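Local coordinates for protein aminotransferase, class III (Thermomicrobium roseum, PDB 6IO1) that acts as a thermostable (S)-enantioselective omega-transaminase, probably transferring amino groups by means of a pyridoxal 5'-phosphate cofactor, at residues W6-L11 / W46-K51; K130-Y135 / G254-L259; A203-E208 / D240-A245; V382-D387 / A444-V449. All blocks are in the same frame, centred on the assembly; numbering follows the deposited sequence.

Contact 1. Residues W6-L11 / W46-K51; sequences WNAAEL and WDAEGK
A8, in the first turn of helix 8-18, and A48, in the type I beta turn from D47 to G50, bring their CA atoms to 5.4 Å, the nearest backbone approach of the two segments. Their methyl groups meet directly, A8 CB lying 3.7 Å from A48 CB. W6 comes in beside them with the far end of its benzo ring: CZ3 is 4.0 Å from A48 CB, while A48 O sits at the ring's edge, near its plane, 3.7 Å from CZ3. The indole is brought round to the turn by a chi1 of 53°, which sets CG between the backbone N and the carbonyl carbon. An alanine in place of W6 would remove the benzo edge from A48 and would probably leave a gap beside the A8 methyl. No hydrogen bond joins the segments; each is fixed internally. N7 OD1 accepts from E10 N at 2.6 Å, the donor standing 38° out of the carbonyl plane, and D47 OD1 takes K51 N at 2.8 Å from above the carboxylate plane. W6 also packs on V38 and on P95 of the second subunit, so the N-terminal arm rests at the subunit boundary. The pairing is that of an N-capped helix start set against the beta turn of a hairpin, between strands 44-47 and 52-55.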
loop_
_atom_site.group_PDB
_atom_site.type_symbol
_atom_site.label_atom_id
_atom_site.label_comp_id
_atom_site.label_asym_id
_atom_site.label_seq_id
_atom_site.Cartn_x
_atom_site.Cartn_y
_atom_site.Cartn_z
ATOM N N TRP B 6 -22.244 -15.928 11.426
ATOM C CA TRP B 6 -21.783 -16.584 10.212
ATOM C C TRP B 6 -21.859 -18.096 10.371
ATOM O O TRP B 6 -21.697 -18.633 11.469
ATOM C CB TRP B 6 -20.343 -16.175 9.871
ATOM C CG TRP B 6 -19.356 -16.353 11.006
ATOM C CD1 TRP B 6 -18.855 -15.372 11.815
ATOM C CD2 TRP B 6 -18.747 -17.580 11.445
ATOM N NE1 TRP B 6 -17.983 -15.911 12.729
ATOM C CE2 TRP B 6 -17.899 -17.263 12.524
ATOM C CE3 TRP B 6 -18.836 -18.913 11.029
ATOM C CZ2 TRP B 6 -17.150 -18.230 13.194
ATOM C CZ3 TRP B 6 -18.098 -19.870 11.699
ATOM C CH2 TRP B 6 -17.264 -19.524 12.766
ATOM N N ASN B 7 -22.174 -18.775 9.270
ATOM C CA ASN B 7 -22.089 -20.225 9.185
ATOM C C ASN B 7 -21.031 -20.596 8.152
ATOM O O ASN B 7 -20.869 -19.904 7.142
ATOM C CB ASN B 7 -23.461 -20.865 8.886
ATOM C CG ASN B 7 -23.824 -20.858 7.419
ATOM O OD1 ASN B 7 -23.258 -21.603 6.617
ATOM N ND2 ASN B 7 -24.810 -20.043 7.065
ATOM N N ALA B 8 -20.310 -21.688 8.420
ATOM C CA ALA B 8 -19.133 -22.036 7.625
ATOM C C ALA B 8 -19.474 -22.270 6.155
ATOM O O ALA B 8 -18.762 -21.796 5.260
ATOM C CB ALA B 8 -18.458 -23.272 8.220
ATOM N N ALA B 9 -20.549 -23.018 5.884
ATOM C CA ALA B 9 -20.911 -23.309 4.499
ATOM C C ALA B 9 -21.228 -22.033 3.729
ATOM O O ALA B 9 -20.799 -21.866 2.578
ATOM C CB ALA B 9 -22.098 -24.271 4.459
ATOM N N GLU B 10 -21.950 -21.122 4.387
ATOM C CA GLU B 10 -22.317 -19.821 3.769
ATOM C C GLU B 10 -21.033 -19.038 3.472
ATOM O O GLU B 10 -20.942 -18.453 2.375
ATOM C CB GLU B 10 -23.235 -19.035 4.707
ATOM C CG GLU B 10 -23.990 -17.917 4.013
ATOM C CD GLU B 10 -24.998 -17.193 4.889
ATOM O OE1 GLU B 10 -24.686 -16.953 6.071
ATOM O OE2 GLU B 10 -26.095 -16.876 4.388
ATOM N N LEU B 11 -20.067 -19.065 4.398
ATOM C CA LEU B 11 -18.813 -18.347 4.198
ATOM C C LEU B 11 -18.037 -18.918 3.019
ATOM O O LEU B 11 -17.484 -18.165 2.209
ATOM C CB LEU B 11 -17.969 -18.399 5.471
ATOM C CG LEU B 11 -18.470 -17.584 6.664
ATOM C CD1 LEU B 11 -17.633 -17.885 7.894
ATOM C CD2 LEU B 11 -18.450 -16.097 6.348
ATOM N N TRP B 46 -7.954 -21.177 14.615
ATOM C CA TRP B 46 -9.054 -22.119 14.448
ATOM C C TRP B 46 -9.823 -21.779 13.181
ATOM O O TRP B 46 -10.039 -20.602 12.877
ATOM C CB TRP B 46 -9.993 -22.104 15.659
ATOM C CG TRP B 46 -9.407 -22.745 16.883
ATOM C CD1 TRP B 46 -9.619 -24.020 17.321
ATOM C CD2 TRP B 46 -8.516 -22.139 17.826
ATOM N NE1 TRP B 46 -8.914 -24.245 18.480
ATOM C CE2 TRP B 46 -8.228 -23.105 18.810
ATOM C CE3 TRP B 46 -7.933 -20.872 17.934
ATOM C CZ2 TRP B 46 -7.383 -22.845 19.888
ATOM C CZ3 TRP B 46 -7.094 -20.616 19.004
ATOM C CH2 TRP B 46 -6.828 -21.598 19.967
ATOM N N ASP B 47 -10.240 -22.807 12.445
ATOM C CA ASP B 47 -11.003 -22.565 11.232
ATOM C C ASP B 47 -12.495 -22.482 11.557
ATOM O O ASP B 47 -12.920 -22.626 12.706
ATOM C CB ASP B 47 -10.689 -23.619 10.163
ATOM C CG ASP B 47 -11.188 -25.020 10.513
ATOM O OD1 ASP B 47 -11.964 -25.198 11.474
ATOM O OD2 ASP B 47 -10.795 -25.964 9.794
ATOM N N ALA B 48 -13.305 -22.244 10.522
ATOM C CA ALA B 48 -14.738 -22.050 10.717
ATOM C C ALA B 48 -15.431 -23.291 11.262
ATOM O O ALA B 48 -16.503 -23.173 11.865
ATOM C CB ALA B 48 -15.390 -21.625 9.401
ATOM N N GLU B 49 -14.849 -24.472 11.072
ATOM C CA GLU B 49 -15.441 -25.715 11.547
ATOM C C GLU B 49 -14.919 -26.136 12.916
ATOM O O GLU B 49 -15.278 -27.217 13.394
ATOM C CB GLU B 49 -15.207 -26.828 10.521
ATOM C CG GLU B 49 -15.989 -26.628 9.227
ATOM C CD GLU B 49 -15.647 -27.650 8.165
ATOM O OE1 GLU B 49 -15.744 -28.862 8.448
ATOM O OE2 GLU B 49 -15.285 -27.240 7.044
ATOM N N GLY B 50 -14.086 -25.314 13.556
ATOM C CA GLY B 50 -13.580 -25.585 14.887
ATOM C C GLY B 50 -12.267 -26.329 14.947
ATOM O O GLY B 50 -11.767 -26.588 16.050
ATOM N N LYS B 51 -11.695 -26.681 13.805
ATOM C CA LYS B 51 -10.415 -27.366 13.786
ATOM C C LYS B 51 -9.281 -26.405 14.144
ATOM O O LYS B 51 -9.282 -25.241 13.736
ATOM C CB LYS B 51 -10.199 -27.982 12.408
ATOM C CG LYS B 51 -8.855 -28.622 12.234
ATOM C CD LYS B 51 -8.850 -29.556 11.058
ATOM C CE LYS B 51 -7.499 -30.193 10.921
ATOM N NZ LYS B 51 -7.509 -31.267 9.887
#

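Contact 2. Residues K130-Y135 / G254-L259; sequences KIARYY and GILLIL
L256 CD1 is the hub of this helix-on-strand packing, touching A132 CB and Y135 CD2, each at 3.9 Å. The helix 130-135 and the strand 256-259 run nearly antiparallel, at 167°, with their axes 10.3 Å apart, a separation bridged by side chains alone. A132, opposite L256 in the register, offers just a methyl, which leaves room for the leucine to reach the helix. L256 and the tyrosine cross obliquely: CG of Y135 stands anti to its own backbone nitrogen (chi1 165°), which carries the ring out along the helix to the leucine methyl. All four touching residues are buried, so the contrast is between close and slack packing rather than between core and solvent. The slack side belongs to I258, whose CD1 is 4.3 Å from A132 CB and has no nearer neighbour on the helix segment. No hydrogen bond crosses the contact; the Y135 hydroxyl is instead bonded to E306 OE2, which ties the polar end of the ring to helix 305-312. The side chain of I258 lies about 10 Å from the bound PMP. Helix 121-138 thus packs on one side of the mixed sheet in which strand 256-260 lies between strands 221-226 and 284-287; L257 and L259 point to the other side, toward helix 242-253, and K130 and R133 reach F174 of the second subunit.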
loop_
_atom_site.group_PDB
_atom_site.type_symbol
_atom_site.label_atom_id
_atom_site.label_comp_id
_atom_site.label_asym_id
_atom_site.label_seq_id
_atom_site.Cartn_x
_atom_site.Cartn_y
_atom_site.Cartn_z
ATOM N N LYS B 130 12.329 5.456 -4.933
ATOM C CA LYS B 130 12.083 6.829 -5.356
ATOM C C LYS B 130 12.939 7.811 -4.568
ATOM O O LYS B 130 13.425 8.800 -5.123
ATOM C CB LYS B 130 10.598 7.166 -5.212
ATOM C CG LYS B 130 9.698 6.355 -6.133
ATOM C CD LYS B 130 8.236 6.751 -5.995
ATOM C CE LYS B 130 7.967 8.107 -6.625
ATOM N NZ LYS B 130 6.581 8.579 -6.357
ATOM N N ILE B 131 13.139 7.554 -3.273
ATOM C CA ILE B 131 13.968 8.433 -2.452
ATOM C C ILE B 131 15.416 8.399 -2.918
ATOM O O ILE B 131 16.080 9.436 -2.977
ATOM C CB ILE B 131 13.839 8.061 -0.963
ATOM C CG1 ILE B 131 12.524 8.593 -0.394
ATOM C CG2 ILE B 131 15.011 8.612 -0.163
ATOM C CD1 ILE B 131 12.301 8.239 1.056
ATOM N N ALA B 132 15.933 7.214 -3.247
ATOM C CA ALA B 132 17.308 7.125 -3.735
ATOM C C ALA B 132 17.477 7.896 -5.041
ATOM O O ALA B 132 18.423 8.686 -5.204
ATOM C CB ALA B 132 17.707 5.660 -3.916
ATOM N N ARG B 133 16.553 7.686 -5.983
ATOM C CA ARG B 133 16.645 8.385 -7.262
ATOM C C ARG B 133 16.501 9.894 -7.078
ATOM O O ARG B 133 17.239 10.675 -7.692
ATOM C CB ARG B 133 15.599 7.838 -8.232
ATOM C CG ARG B 133 15.909 6.417 -8.683
ATOM C CD ARG B 133 14.762 5.777 -9.443
ATOM N NE ARG B 133 15.221 4.631 -10.223
ATOM C CZ ARG B 133 14.418 3.752 -10.811
ATOM N NH1 ARG B 133 13.103 3.871 -10.700
ATOM N NH2 ARG B 133 14.932 2.742 -11.501
ATOM N N TYR B 134 15.564 10.322 -6.229
ATOM C CA TYR B 134 15.374 11.743 -5.950
ATOM C C TYR B 134 16.592 12.341 -5.257
ATOM O O TYR B 134 16.939 13.503 -5.488
ATOM C CB TYR B 134 14.118 11.922 -5.097
ATOM C CG TYR B 134 13.763 13.348 -4.756
ATOM C CD1 TYR B 134 13.596 14.305 -5.748
ATOM C CD2 TYR B 134 13.574 13.734 -3.436
ATOM C CE1 TYR B 134 13.261 15.608 -5.432
ATOM C CE2 TYR B 134 13.239 15.032 -3.111
ATOM C CZ TYR B 134 13.083 15.966 -4.111
ATOM O OH TYR B 134 12.751 17.260 -3.787
ATOM N N TYR B 135 17.238 11.565 -4.385
ATOM C CA TYR B 135 18.449 12.019 -3.712
ATOM C C TYR B 135 19.548 12.302 -4.721
ATOM O O TYR B 135 20.194 13.356 -4.678
ATOM C CB TYR B 135 18.894 10.966 -2.694
ATOM C CG TYR B 135 20.306 11.119 -2.165
ATOM C CD1 TYR B 135 20.565 11.880 -1.034
ATOM C CD2 TYR B 135 21.377 10.478 -2.781
ATOM C CE1 TYR B 135 21.849 12.014 -0.539
ATOM C CE2 TYR B 135 22.666 10.610 -2.296
ATOM C CZ TYR B 135 22.895 11.377 -1.174
ATOM O OH TYR B 135 24.174 11.510 -0.686
ATOM N N GLY B 254 30.198 4.451 -4.054
ATOM C CA GLY B 254 29.245 5.449 -3.613
ATOM C C GLY B 254 27.798 5.055 -3.790
ATOM O O GLY B 254 26.913 5.901 -3.616
ATOM N N ILE B 255 27.535 3.797 -4.135
ATOM C CA ILE B 255 26.176 3.329 -4.369
ATOM C C ILE B 255 25.451 3.167 -3.040
ATOM O O ILE B 255 25.988 2.584 -2.089
ATOM C CB ILE B 255 26.205 2.015 -5.164
ATOM C CG1 ILE B 255 26.788 2.257 -6.558
ATOM C CG2 ILE B 255 24.823 1.405 -5.257
ATOM C CD1 ILE B 255 27.219 0.996 -7.269
ATOM N N LEU B 256 24.230 3.690 -2.965
ATOM C CA LEU B 256 23.435 3.574 -1.752
ATOM C C LEU B 256 23.034 2.123 -1.510
ATOM O O LEU B 256 22.849 1.341 -2.445
ATOM C CB LEU B 256 22.178 4.442 -1.845
ATOM C CG LEU B 256 22.346 5.946 -2.058
ATOM C CD1 LEU B 256 20.985 6.625 -2.113
ATOM C CD2 LEU B 256 23.206 6.556 -0.963
ATOM N N LEU B 257 22.914 1.764 -0.236
ATOM C CA LEU B 257 22.478 0.432 0.163
ATOM C C LEU B 257 21.087 0.526 0.775
ATOM O O LEU B 257 20.901 1.178 1.808
ATOM C CB LEU B 257 23.457 -0.195 1.155
ATOM C CG LEU B 257 22.976 -1.498 1.795
ATOM C CD1 LEU B 257 22.712 -2.560 0.735
ATOM C CD2 LEU B 257 23.984 -1.992 2.809
ATOM N N ILE B 258 20.119 -0.123 0.138
ATOM C CA ILE B 258 18.761 -0.228 0.654
ATOM C C ILE B 258 18.604 -1.628 1.228
ATOM O O ILE B 258 18.612 -2.617 0.487
ATOM C CB ILE B 258 17.714 0.049 -0.432
ATOM C CG1 ILE B 258 17.924 1.436 -1.042
ATOM C CG2 ILE B 258 16.309 -0.080 0.137
ATOM C CD1 ILE B 258 17.076 1.693 -2.268
ATOM N N LEU B 259 18.462 -1.724 2.546
ATOM C CA LEU B 259 18.288 -3.006 3.215
ATOM C C LEU B 259 16.803 -3.242 3.453
ATOM O O LEU B 259 16.141 -2.442 4.125
ATOM C CB LEU B 259 19.061 -3.052 4.532
ATOM C CG LEU B 259 19.504 -4.456 4.945
ATOM C CD1 LEU B 259 20.461 -5.043 3.917
ATOM C CD2 LEU B 259 20.134 -4.437 6.324
#

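Contact 3. Residues A203-E208 / D240-A245; sequences ARLVQE and DGYWPA
L205 on Y242 and V206 on A245 are the two apolar pairs of the first shell, where residues 203-208 of helix 198-216 meet residues 240-245 at the start of helix 242-253. L205 CD1 meets the CD1-CE1 bond of the Y242 ring, 3.6 Å from CD1 and 3.8 Å from CE1, the two side chains crossing at about a right angle. One turn further along the second helix, V206 CG2 presses against A245 CB at 3.5 Å, where the CA atoms of V206 and A245 come to 6.9 Å. V206 directs this branch with CG1 anti to the backbone N (chi1 167°), leaving CG2 beside that nitrogen and facing the alanine. No hydrogen bond spans the helices. In the next shell, the Y242 hydroxyl is hydrogen-bonded to R150 NH1, which fixes the far end of the ring that L205 leans on. Behind it, Y242 CE2 stands 3.8 Å above the W243 ring, over its centre, and W243 NE1 is bonded to P228 O. V202 extends the seam to Y242 and A245, while V206 also reaches I246 and V249. Helix 198-216 therefore forms an outer layer on helix 242-253, which in turn packs through W243 against strand 256-260 of the mixed sheet.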
loop_
_atom_site.group_PDB
_atom_site.type_symbol
_atom_site.label_atom_id
_atom_site.label_comp_id
_atom_site.label_asym_id
_atom_site.label_seq_id
_atom_site.Cartn_x
_atom_site.Cartn_y
_atom_site.Cartn_z
ATOM N N ALA B 203 33.959 -14.499 -2.758
ATOM C CA ALA B 203 34.865 -13.878 -3.720
ATOM C C ALA B 203 34.241 -13.838 -5.109
ATOM O O ALA B 203 34.326 -12.821 -5.810
ATOM C CB ALA B 203 36.198 -14.626 -3.747
ATOM N N ARG B 204 33.591 -14.932 -5.515
ATOM C CA ARG B 204 32.929 -14.958 -6.817
ATOM C C ARG B 204 31.811 -13.925 -6.887
ATOM O O ARG B 204 31.665 -13.219 -7.894
ATOM C CB ARG B 204 32.355 -16.346 -7.092
ATOM C CG ARG B 204 33.356 -17.448 -7.372
ATOM C CD ARG B 204 32.591 -18.689 -7.803
ATOM N NE ARG B 204 33.445 -19.767 -8.287
ATOM C CZ ARG B 204 32.985 -20.851 -8.902
ATOM N NH1 ARG B 204 31.685 -20.984 -9.125
ATOM N NH2 ARG B 204 33.823 -21.793 -9.311
ATOM N N LEU B 205 31.010 -13.824 -5.823
ATOM C CA LEU B 205 29.914 -12.860 -5.809
ATOM C C LEU B 205 30.433 -11.427 -5.865
ATOM O O LEU B 205 29.873 -10.580 -6.575
ATOM C CB LEU B 205 29.045 -13.076 -4.570
ATOM C CG LEU B 205 28.384 -14.453 -4.471
ATOM C CD1 LEU B 205 28.006 -14.770 -3.033
ATOM C CD2 LEU B 205 27.168 -14.543 -5.383
ATOM N N VAL B 206 31.506 -11.139 -5.124
ATOM C CA VAL B 206 32.098 -9.805 -5.144
ATOM C C VAL B 206 32.624 -9.477 -6.534
ATOM O O VAL B 206 32.450 -8.358 -7.035
ATOM C CB VAL B 206 33.209 -9.701 -4.081
ATOM C CG1 VAL B 206 34.053 -8.455 -4.302
ATOM C CG2 VAL B 206 32.609 -9.703 -2.688
ATOM N N GLN B 207 33.275 -10.450 -7.179
ATOM C CA GLN B 207 33.784 -10.233 -8.529
ATOM C C GLN B 207 32.650 -9.936 -9.500
ATOM O O GLN B 207 32.753 -9.024 -10.335
ATOM C CB GLN B 207 34.569 -11.465 -8.975
ATOM C CG GLN B 207 35.243 -11.359 -10.327
ATOM C CD GLN B 207 36.226 -12.491 -10.553
ATOM O OE1 GLN B 207 37.435 -12.319 -10.399
ATOM N NE2 GLN B 207 35.709 -13.663 -10.903
ATOM N N GLU B 208 31.554 -10.690 -9.398
ATOM C CA GLU B 208 30.409 -10.435 -10.266
ATOM C C GLU B 208 29.836 -9.042 -10.034
ATOM O O GLU B 208 29.519 -8.329 -10.994
ATOM C CB GLU B 208 29.336 -11.496 -10.049
ATOM C CG GLU B 208 28.018 -11.135 -10.696
ATOM C CD GLU B 208 26.874 -11.944 -10.160
ATOM O OE1 GLU B 208 27.131 -12.950 -9.463
ATOM O OE2 GLU B 208 25.710 -11.564 -10.412
ATOM N N ASP B 240 28.886 -16.718 5.066
ATOM C CA ASP B 240 29.568 -15.868 6.031
ATOM C C ASP B 240 30.491 -14.889 5.318
ATOM O O ASP B 240 31.251 -15.271 4.422
ATOM C CB ASP B 240 30.350 -16.728 7.022
ATOM C CG ASP B 240 29.453 -17.656 7.820
ATOM O OD1 ASP B 240 28.310 -17.258 8.131
ATOM O OD2 ASP B 240 29.890 -18.781 8.141
ATOM N N GLY B 241 30.422 -13.620 5.719
ATOM C CA GLY B 241 31.251 -12.587 5.134
ATOM C C GLY B 241 30.700 -11.953 3.874
ATOM O O GLY B 241 31.343 -11.049 3.326
ATOM N N TYR B 242 29.538 -12.400 3.395
ATOM C CA TYR B 242 28.976 -11.866 2.157
ATOM C C TYR B 242 28.627 -10.389 2.296
ATOM O O TYR B 242 29.053 -9.553 1.485
ATOM C CB TYR B 242 27.740 -12.683 1.764
ATOM C CG TYR B 242 26.851 -12.040 0.721
ATOM C CD1 TYR B 242 27.091 -12.233 -0.633
ATOM C CD2 TYR B 242 25.761 -11.260 1.088
ATOM C CE1 TYR B 242 26.281 -11.656 -1.592
ATOM C CE2 TYR B 242 24.946 -10.677 0.136
ATOM C CZ TYR B 242 25.210 -10.879 -1.203
ATOM O OH TYR B 242 24.402 -10.304 -2.155
ATOM N N TRP B 243 27.849 -10.051 3.323
ATOM C CA TRP B 243 27.354 -8.683 3.467
ATOM C C TRP B 243 28.456 -7.654 3.676
ATOM O O TRP B 243 28.390 -6.584 3.046
ATOM C CB TRP B 243 26.306 -8.636 4.584
ATOM C CG TRP B 243 24.941 -8.971 4.082
ATOM C CD1 TRP B 243 24.170 -10.036 4.443
ATOM C CD2 TRP B 243 24.194 -8.247 3.099
ATOM N NE1 TRP B 243 22.981 -10.014 3.753
ATOM C CE2 TRP B 243 22.972 -8.925 2.921
ATOM C CE3 TRP B 243 24.437 -7.087 2.355
ATOM C CZ2 TRP B 243 21.996 -8.481 2.031
ATOM C CZ3 TRP B 243 23.468 -6.649 1.474
ATOM C CH2 TRP B 243 22.263 -7.344 1.318
ATOM N N PRO B 244 29.463 -7.872 4.534
ATOM C CA PRO B 244 30.525 -6.856 4.647
ATOM C C PRO B 244 31.238 -6.589 3.333
ATOM O O PRO B 244 31.473 -5.424 2.987
ATOM C CB PRO B 244 31.468 -7.449 5.703
ATOM C CG PRO B 244 30.613 -8.354 6.505
ATOM C CD PRO B 244 29.622 -8.936 5.544
ATOM N N ALA B 245 31.566 -7.636 2.573
ATOM C CA ALA B 245 32.256 -7.450 1.298
ATOM C C ALA B 245 31.381 -6.705 0.293
ATOM O O ALA B 245 31.841 -5.770 -0.382
ATOM C CB ALA B 245 32.688 -8.807 0.743
#

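Contact 4. Residues V382-D387 / A444-V449; sequences VEVVRD and AALSDV
Strand 379-384 belongs to a seven-stranded mixed sheet of this class-III aminotransferase, and the C-terminal helix 432-450 packs across one of its faces. L446 is the one helix residue of 444-449 that meets the strand segment, and it divides its two methyls between two valines. CD2 lies 3.8 Å from V384 CG2, the closer pair, while CD1 is 4.4 Å from V382 CG1, a looser touch. V382 and V384 are two apart in the strand, so both point from the same face toward the helix. L446 carries CG anti to its carbonyl carbon (chi1 -77°), which sends the branched end out from the helix to span the two valines. The V384 and L446 side chains run antiparallel past one another, meeting through one methyl from each, and V384 is further packed by F394 and L400. Between the valines, E383 turns to the other face, where OE1 forms a salt bridge with R374 NH1 and OE2 with R191 NE. On the far side of the helix, D448 OD2 is salt-bridged to R411 NE. The backbones stay well apart, V384 CA and L446 CA being 9.2 Å from each other. With only aliphatic carbons meeting, and no hydrogen bond or charge across the interface, the helix is held against the sheet here by burial and shape, and the ionic pairs are kept outside this apolar layer.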
loop_
_atom_site.group_PDB
_atom_site.type_symbol
_atom_site.label_atom_id
_atom_site.label_comp_id
_atom_site.label_asym_id
_atom_site.label_seq_id
_atom_site.Cartn_x
_atom_site.Cartn_y
_atom_site.Cartn_z
ATOM N N VAL B 382 12.636 -26.263 4.237
ATOM C CA VAL B 382 12.958 -27.634 3.865
ATOM C C VAL B 382 12.796 -27.728 2.354
ATOM O O VAL B 382 11.668 -27.674 1.844
ATOM C CB VAL B 382 12.052 -28.646 4.580
ATOM C CG1 VAL B 382 12.375 -30.064 4.128
ATOM C CG2 VAL B 382 12.177 -28.510 6.090
ATOM N N GLU B 383 13.915 -27.831 1.635
ATOM C CA GLU B 383 13.907 -27.945 0.183
ATOM C C GLU B 383 13.743 -29.410 -0.203
ATOM O O GLU B 383 14.551 -30.256 0.193
ATOM C CB GLU B 383 15.193 -27.373 -0.413
ATOM C CG GLU B 383 15.298 -27.540 -1.921
ATOM C CD GLU B 383 16.299 -26.591 -2.548
ATOM O OE1 GLU B 383 16.755 -25.657 -1.854
ATOM O OE2 GLU B 383 16.629 -26.775 -3.739
ATOM N N VAL B 384 12.701 -29.704 -0.975
ATOM C CA VAL B 384 12.354 -31.068 -1.351
ATOM C C VAL B 384 12.858 -31.337 -2.762
ATOM O O VAL B 384 12.676 -30.513 -3.666
ATOM C CB VAL B 384 10.836 -31.297 -1.253
ATOM C CG1 VAL B 384 10.453 -32.638 -1.861
ATOM C CG2 VAL B 384 10.385 -31.216 0.198
ATOM N N VAL B 385 13.500 -32.493 -2.946
ATOM C CA VAL B 385 14.041 -32.917 -4.228
ATOM C C VAL B 385 13.641 -34.369 -4.450
ATOM O O VAL B 385 13.359 -35.110 -3.507
ATOM C CB VAL B 385 15.577 -32.769 -4.305
ATOM C CG1 VAL B 385 15.978 -31.302 -4.264
ATOM C CG2 VAL B 385 16.244 -33.547 -3.182
ATOM N N ARG B 386 13.596 -34.767 -5.721
ATOM C CA ARG B 386 13.291 -36.160 -6.029
ATOM C C ARG B 386 14.401 -37.083 -5.543
ATOM O O ARG B 386 14.134 -38.200 -5.086
ATOM C CB ARG B 386 13.072 -36.332 -7.533
ATOM C CG ARG B 386 12.014 -35.413 -8.121
ATOM C CD ARG B 386 11.647 -35.829 -9.536
ATOM N NE ARG B 386 10.743 -36.975 -9.574
ATOM C CZ ARG B 386 10.333 -37.568 -10.693
ATOM N NH1 ARG B 386 10.751 -37.130 -11.873
ATOM N NH2 ARG B 386 9.506 -38.602 -10.630
ATOM N N ASP B 387 15.650 -36.632 -5.635
ATOM C CA ASP B 387 16.810 -37.439 -5.288
ATOM C C ASP B 387 17.906 -36.526 -4.759
ATOM O O ASP B 387 18.158 -35.463 -5.333
ATOM C CB ASP B 387 17.306 -38.243 -6.494
ATOM C CG ASP B 387 18.543 -39.057 -6.183
ATOM O OD1 ASP B 387 18.439 -40.027 -5.403
ATOM O OD2 ASP B 387 19.617 -38.731 -6.727
ATOM N N ALA B 444 5.335 -35.582 9.332
ATOM C CA ALA B 444 4.178 -36.443 8.995
ATOM C C ALA B 444 3.613 -36.044 7.626
ATOM O O ALA B 444 3.314 -36.952 6.825
ATOM C CB ALA B 444 3.131 -36.321 10.075
ATOM N N ALA B 445 3.512 -34.736 7.359
ATOM C CA ALA B 445 2.971 -34.241 6.070
ATOM C C ALA B 445 3.876 -34.702 4.922
ATOM O O ALA B 445 3.344 -35.166 3.896
ATOM C CB ALA B 445 2.863 -32.737 6.113
ATOM N N LEU B 446 5.195 -34.611 5.117
ATOM C CA LEU B 446 6.164 -35.041 4.115
ATOM C C LEU B 446 6.056 -36.539 3.867
ATOM O O LEU B 446 6.117 -36.996 2.718
ATOM C CB LEU B 446 7.580 -34.671 4.556
ATOM C CG LEU B 446 8.015 -33.212 4.394
ATOM C CD1 LEU B 446 9.241 -32.926 5.250
ATOM C CD2 LEU B 446 8.290 -32.886 2.934
ATOM N N SER B 447 5.894 -37.321 4.939
ATOM C CA SER B 447 5.708 -38.761 4.786
ATOM C C SER B 447 4.419 -39.079 4.037
ATOM O O SER B 447 4.381 -40.000 3.215
ATOM C CB SER B 447 5.714 -39.437 6.156
ATOM O OG SER B 447 6.999 -39.372 6.750
ATOM N N ASP B 448 3.345 -38.343 4.323
ATOM C CA ASP B 448 2.082 -38.578 3.631
ATOM C C ASP B 448 2.240 -38.385 2.130
ATOM O O ASP B 448 1.770 -39.204 1.331
ATOM C CB ASP B 448 0.995 -37.650 4.172
ATOM C CG ASP B 448 0.710 -37.880 5.639
ATOM O OD1 ASP B 448 1.036 -38.973 6.146
ATOM O OD2 ASP B 448 0.159 -36.964 6.286
ATOM N N VAL B 449 2.915 -37.310 1.727
ATOM C CA VAL B 449 2.981 -37.010 0.300
ATOM C C VAL B 449 4.003 -37.897 -0.405
ATOM O O VAL B 449 3.744 -38.403 -1.503
ATOM C CB VAL B 449 3.274 -35.519 0.073
ATOM C CG1 VAL B 449 3.509 -35.261 -1.403
ATOM C CG2 VAL B 449 2.116 -34.676 0.580
#

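Overall arrangement
From the N terminus, contact 1 closes first, bringing the start of helix 8-18 back to the turn after strand 44-47. Helix 121-138 then opens contact 2, which closes only at strand 256-260; the loop so formed encloses the whole of contact 3. Those two touch, through L259 CD1 and W243 CH2 at 3.9 Å, and helix 242-253 leads through a short turn into strand 256-260; together the contacts layer helices over both faces of the sheet holding that strand. Contact 4 follows in series and ties the C-terminal helix to the sheet that contact 1 also reaches; the nearest atoms of contacts 1 and 4 are about 10 Å apart. Contacts 1 and 2 both touch the second subunit.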